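Local coordinates for mitogen-activated protein kinase kinase kinase 7 interacting protein 1 (Anopheles gambiae, PDB 2IRM) that probably acts as an adapter that binds the catalytic domain of the kinase TAK1 and triggers its autophosphorylation, and has a PP2C-type phosphatase fold, at residues L169-A177 with P222-G230. Residues are numbered along the deposited sequence; the frame is centred on the assembly and turned at random.
Sequences LGNIGNCRA and PLYSTRCIG
N174 and L223 meet through the one hydrogen bond that joins the two segments. N174 ND2 donates to the backbone oxygen L223 O over 2.8 Å with an N-H...O angle of 154°. The approach is nearly end-on to the carbonyl, at a C=O...N angle of 162°, while the acceptor lies slightly off the amide plane. The side chains of N174 and L223 run past each other in opposite directions, which lays L223 CD1 over one face of the N174 amide, 3.6 Å from ND2. S225 CB, near OD1, comes over the other face, so the amide is flanked on both faces by L223 CD1 and S225 CB.

The second patch is I172, which packs on the R227-C228 backbone, R227 CB and I229. I172 holds CG1 anti to its own nitrogen (chi1 -170°), and this places CG1 3.7 Å from R227 CB, the two side chains crossing at about a right angle; CD1 continues past the backbone nitrogen of C228. The CG2 branch meets I229 CD1 at 4.1 Å. Of the R227 side chain, CB makes the contact; the extended remainder leads the guanidinium away to E204 and E255 O. Between the two patches lies G173, whose CA is 4.9 Å from that of R227; its positive phi favours glycine.

Further out, S156 OG bonds the backbone nitrogen of N174, H197 ND1 that of G173, and H59 packs against N174 and S225. Backbone bonding of I172 with A157 pairs the end of strand 166-172 with strand 154-163, which also pairs with strand 229-230. The contact therefore joins the 173-175 connection, where the chain passes from strand 166-172 in one antiparallel sheet to strand 176-181 in the other, to the loop entering strand 229-230, within the central beta-sandwich of the PP2C fold.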
ATOM      1  N   LEU A 169       9.298  -7.509  -8.002  1.00 42.68           N
ATOM      2  CA  LEU A 169       8.516  -6.758  -7.039  1.00 43.18           C
ATOM      3  C   LEU A 169       8.684  -5.260  -7.238  1.00 43.47           C
ATOM      4  O   LEU A 169       9.792  -4.731  -7.173  1.00 43.92           O
ATOM      5  CB  LEU A 169       8.913  -7.179  -5.621  1.00 43.36           C
ATOM      6  CG  LEU A 169       8.056  -6.799  -4.403  1.00 44.26           C
ATOM      7  CD1 LEU A 169       8.313  -5.356  -3.954  1.00 45.33           C
ATOM      8  CD2 LEU A 169       6.564  -7.048  -4.624  1.00 44.45           C
ATOM      9  N   GLY A 170       7.579  -4.580  -7.488  1.00 43.67           N
ATOM     10  CA  GLY A 170       7.603  -3.140  -7.650  1.00 44.30           C
ATOM     11  C   GLY A 170       6.653  -2.543  -6.646  1.00 45.02           C
ATOM     12  O   GLY A 170       5.482  -2.931  -6.605  1.00 45.51           O
ATOM     13  N   ASN A 171       7.149  -1.622  -5.817  1.00 45.34           N
ATOM     14  CA  ASN A 171       6.298  -0.961  -4.829  1.00 45.46           C
ATOM     15  C   ASN A 171       6.554   0.536  -4.731  1.00 45.29           C
ATOM     16  O   ASN A 171       7.643   1.009  -5.051  1.00 45.12           O
ATOM     17  CB  ASN A 171       6.422  -1.635  -3.450  1.00 45.85           C
ATOM     18  CG  ASN A 171       7.389  -0.906  -2.501  1.00 46.70           C
ATOM     19  OD1 ASN A 171       7.012   0.070  -1.843  1.00 48.13           O
ATOM     20  ND2 ASN A 171       8.626  -1.397  -2.412  1.00 46.00           N
ATOM     21  N   ILE A 172       5.523   1.260  -4.299  1.00 45.26           N
ATOM     22  CA  ILE A 172       5.617   2.669  -3.948  1.00 45.46           C
ATOM     23  C   ILE A 172       4.672   2.948  -2.780  1.00 46.37           C
ATOM     24  O   ILE A 172       3.551   2.428  -2.732  1.00 46.66           O
ATOM     25  CB  ILE A 172       5.310   3.595  -5.141  1.00 44.92           C
ATOM     26  CG1 ILE A 172       5.651   5.042  -4.801  1.00 44.38           C
ATOM     27  CG2 ILE A 172       3.865   3.477  -5.566  1.00 45.07           C
ATOM     28  CD1 ILE A 172       5.917   5.924  -6.011  1.00 43.33           C
ATOM     29  N   GLY A 173       5.136   3.746  -1.823  1.00 46.99           N
ATOM     30  CA  GLY A 173       4.287   4.149  -0.703  1.00 47.54           C
ATOM     31  C   GLY A 173       4.201   3.142   0.424  1.00 47.89           C
ATOM     32  O   GLY A 173       5.194   2.489   0.759  1.00 48.04           O
ATOM     33  N   ASN A 174       3.002   3.010   0.989  1.00 48.02           N
ATOM     34  CA  ASN A 174       2.790   2.306   2.251  1.00 47.97           C
ATOM     35  C   ASN A 174       2.718   0.792   2.198  1.00 47.92           C
ATOM     36  O   ASN A 174       3.200   0.127   3.114  1.00 48.31           O
ATOM     37  CB  ASN A 174       1.554   2.856   2.960  1.00 48.10           C
ATOM     38  CG  ASN A 174       1.784   4.248   3.538  1.00 48.82           C
ATOM     39  OD1 ASN A 174       2.900   4.783   3.509  1.00 48.75           O
ATOM     40  ND2 ASN A 174       0.725   4.837   4.073  1.00 49.96           N
ATOM     41  N   CYS A 175       2.119   0.249   1.144  1.00 47.80           N
ATOM     42  CA  CYS A 175       1.993  -1.207   0.981  1.00 47.94           C
ATOM     43  C   CYS A 175       3.330  -1.944   1.131  1.00 47.63           C
ATOM     44  O   CYS A 175       4.399  -1.363   0.892  1.00 47.68           O
ATOM     45  CB  CYS A 175       1.370  -1.542  -0.375  1.00 48.01           C
ATOM     46  SG  CYS A 175      -0.180  -0.705  -0.749  1.00 49.80           S
ATOM     47  N   ARG A 176       3.271  -3.220   1.506  1.00 47.30           N
ATOM     48  CA  ARG A 176       4.489  -3.963   1.828  1.00 47.26           C
ATOM     49  C   ARG A 176       4.490  -5.413   1.354  1.00 47.18           C
ATOM     50  O   ARG A 176       3.444  -6.054   1.289  1.00 47.15           O
ATOM     51  CB  ARG A 176       4.737  -3.908   3.338  1.00 47.41           C
ATOM     52  CG  ARG A 176       6.161  -4.232   3.783  1.00 47.18           C
ATOM     53  CD  ARG A 176       6.268  -4.169   5.292  1.00 47.31           C
ATOM     54  NE  ARG A 176       5.907  -2.857   5.835  1.00 47.06           N
ATOM     55  CZ  ARG A 176       5.586  -2.644   7.108  1.00 47.09           C
ATOM     56  NH1 ARG A 176       5.580  -3.661   7.965  1.00 46.67           N
ATOM     57  NH2 ARG A 176       5.271  -1.423   7.530  1.00 46.71           N
ATOM     58  N   ALA A 177       5.689  -5.919   1.063  1.00 47.20           N
ATOM     59  CA  ALA A 177       5.901  -7.288   0.604  1.00 47.26           C
ATOM     60  C   ALA A 177       6.924  -8.053   1.457  1.00 47.48           C
ATOM     61  O   ALA A 177       8.061  -7.600   1.666  1.00 47.38           O
ATOM     62  CB  ALA A 177       6.338  -7.274  -0.842  1.00 47.30           C
ATOM     63  N   PRO A 222      -2.307  10.325   9.982  1.00 51.18           N
ATOM     64  CA  PRO A 222      -2.105   8.893  10.256  1.00 51.55           C
ATOM     65  C   PRO A 222      -0.730   8.330   9.869  1.00 51.58           C
ATOM     66  O   PRO A 222       0.137   8.236  10.737  1.00 52.45           O
ATOM     67  CB  PRO A 222      -3.247   8.221   9.474  1.00 51.71           C
ATOM     68  CG  PRO A 222      -4.372   9.218   9.572  1.00 51.49           C
ATOM     69  CD  PRO A 222      -3.695  10.590   9.532  1.00 51.40           C
ATOM     70  N   LEU A 223      -0.551   7.969   8.602  1.00 50.79           N
ATOM     71  CA  LEU A 223       0.652   7.269   8.165  1.00 50.50           C
ATOM     72  C   LEU A 223       1.102   7.756   6.792  1.00 50.53           C
ATOM     73  O   LEU A 223       1.212   6.972   5.849  1.00 50.76           O
ATOM     74  CB  LEU A 223       0.411   5.759   8.135  1.00 50.27           C
ATOM     75  CG  LEU A 223       1.648   4.872   8.283  1.00 50.28           C
ATOM     76  CD1 LEU A 223       1.577   3.686   7.333  1.00 49.23           C
ATOM     77  CD2 LEU A 223       2.918   5.676   8.049  1.00 49.43           C
ATOM     78  N   TYR A 224       1.362   9.055   6.687  1.00 50.40           N
ATOM     79  CA  TYR A 224       1.533   9.701   5.395  1.00 50.10           C
ATOM     80  C   TYR A 224       2.616   9.024   4.558  1.00 50.40           C
ATOM     81  O   TYR A 224       3.772   8.927   4.972  1.00 50.76           O
ATOM     82  CB  TYR A 224       1.875  11.163   5.604  1.00 49.88           C
ATOM     83  CG  TYR A 224       1.612  12.014   4.414  1.00 49.39           C
ATOM     84  CD1 TYR A 224       0.317  12.383   4.085  1.00 49.10           C
ATOM     85  CD2 TYR A 224       2.657  12.475   3.624  1.00 49.22           C
ATOM     86  CE1 TYR A 224       0.056  13.177   2.991  1.00 49.42           C
ATOM     87  CE2 TYR A 224       2.412  13.276   2.521  1.00 49.50           C
ATOM     88  CZ  TYR A 224       1.107  13.617   2.213  1.00 49.99           C
ATOM     89  OH  TYR A 224       0.836  14.406   1.126  1.00 51.47           O
ATOM     90  N   SER A 225       2.226   8.518   3.395  1.00 50.39           N
ATOM     91  CA  SER A 225       3.181   7.940   2.493  1.00 50.27           C
ATOM     92  C   SER A 225       3.898   9.108   1.849  1.00 50.44           C
ATOM     93  O   SER A 225       3.278  10.090   1.455  1.00 50.89           O
ATOM     94  CB  SER A 225       2.490   7.068   1.449  1.00 50.09           C
ATOM     95  OG  SER A 225       1.668   7.850   0.617  1.00 50.23           O
ATOM     96  N   THR A 226       5.212   8.992   1.759  1.00 50.43           N
ATOM     97  CA  THR A 226       6.070  10.064   1.296  1.00 50.11           C
ATOM     98  C   THR A 226       6.419   9.844  -0.170  1.00 50.13           C
ATOM     99  O   THR A 226       7.196  10.604  -0.765  1.00 50.52           O
ATOM    100  CB  THR A 226       7.348  10.060   2.122  1.00 50.05           C
ATOM    101  OG1 THR A 226       7.924   8.757   2.048  1.00 49.99           O
ATOM    102  CG2 THR A 226       7.042  10.359   3.578  1.00 49.58           C
ATOM    103  N   ARG A 227       5.876   8.767  -0.728  1.00 49.72           N
ATOM    104  CA  ARG A 227       5.909   8.494  -2.164  1.00 49.32           C
ATOM    105  C   ARG A 227       4.602   7.798  -2.470  1.00 49.59           C
ATOM    106  O   ARG A 227       4.043   7.129  -1.600  1.00 49.70           O
ATOM    107  CB  ARG A 227       7.069   7.573  -2.542  1.00 48.94           C
ATOM    108  CG  ARG A 227       8.434   8.189  -2.416  1.00 47.14           C
ATOM    109  CD  ARG A 227       9.518   7.245  -2.869  1.00 44.23           C
ATOM    110  NE  ARG A 227      10.764   7.534  -2.166  1.00 43.42           N
ATOM    111  CZ  ARG A 227      11.953   7.015  -2.462  1.00 43.16           C
ATOM    112  NH1 ARG A 227      12.100   6.162  -3.469  1.00 43.34           N
ATOM    113  NH2 ARG A 227      13.012   7.356  -1.744  1.00 43.81           N
ATOM    114  N   CYS A 228       4.105   7.970  -3.689  1.00 49.77           N
ATOM    115  CA  CYS A 228       2.837   7.356  -4.117  1.00 50.32           C
ATOM    116  C   CYS A 228       2.473   7.762  -5.543  1.00 49.94           C
ATOM    117  O   CYS A 228       3.141   8.596  -6.163  1.00 50.05           O
ATOM    118  CB  CYS A 228       1.680   7.716  -3.170  1.00 50.36           C
ATOM    119  SG  CYS A 228       1.220   9.467  -3.207  1.00 52.61           S
ATOM    120  N   ILE A 229       1.412   7.163  -6.057  1.00 49.42           N
ATOM    121  CA  ILE A 229       0.924   7.509  -7.369  1.00 49.34           C
ATOM    122  C   ILE A 229      -0.015   8.694  -7.205  1.00 49.29           C
ATOM    123  O   ILE A 229      -0.865   8.692  -6.309  1.00 49.68           O
ATOM    124  CB  ILE A 229       0.200   6.311  -8.010  1.00 49.30           C
ATOM    125  CG1 ILE A 229       1.219   5.240  -8.391  1.00 48.94           C
ATOM    126  CG2 ILE A 229      -0.604   6.746  -9.231  1.00 49.43           C
ATOM    127  CD1 ILE A 229       0.749   3.843  -8.155  1.00 48.95           C
ATOM    128  N   GLY A 230       0.155   9.711  -8.043  1.00 48.76           N
ATOM    129  CA  GLY A 230      -0.732  10.863  -8.007  1.00 48.12           C
ATOM    130  C   GLY A 230      -0.544  11.721  -6.774  1.00 47.82           C
ATOM    131  O   GLY A 230       0.588  11.969  -6.343  1.00 47.82           O
TER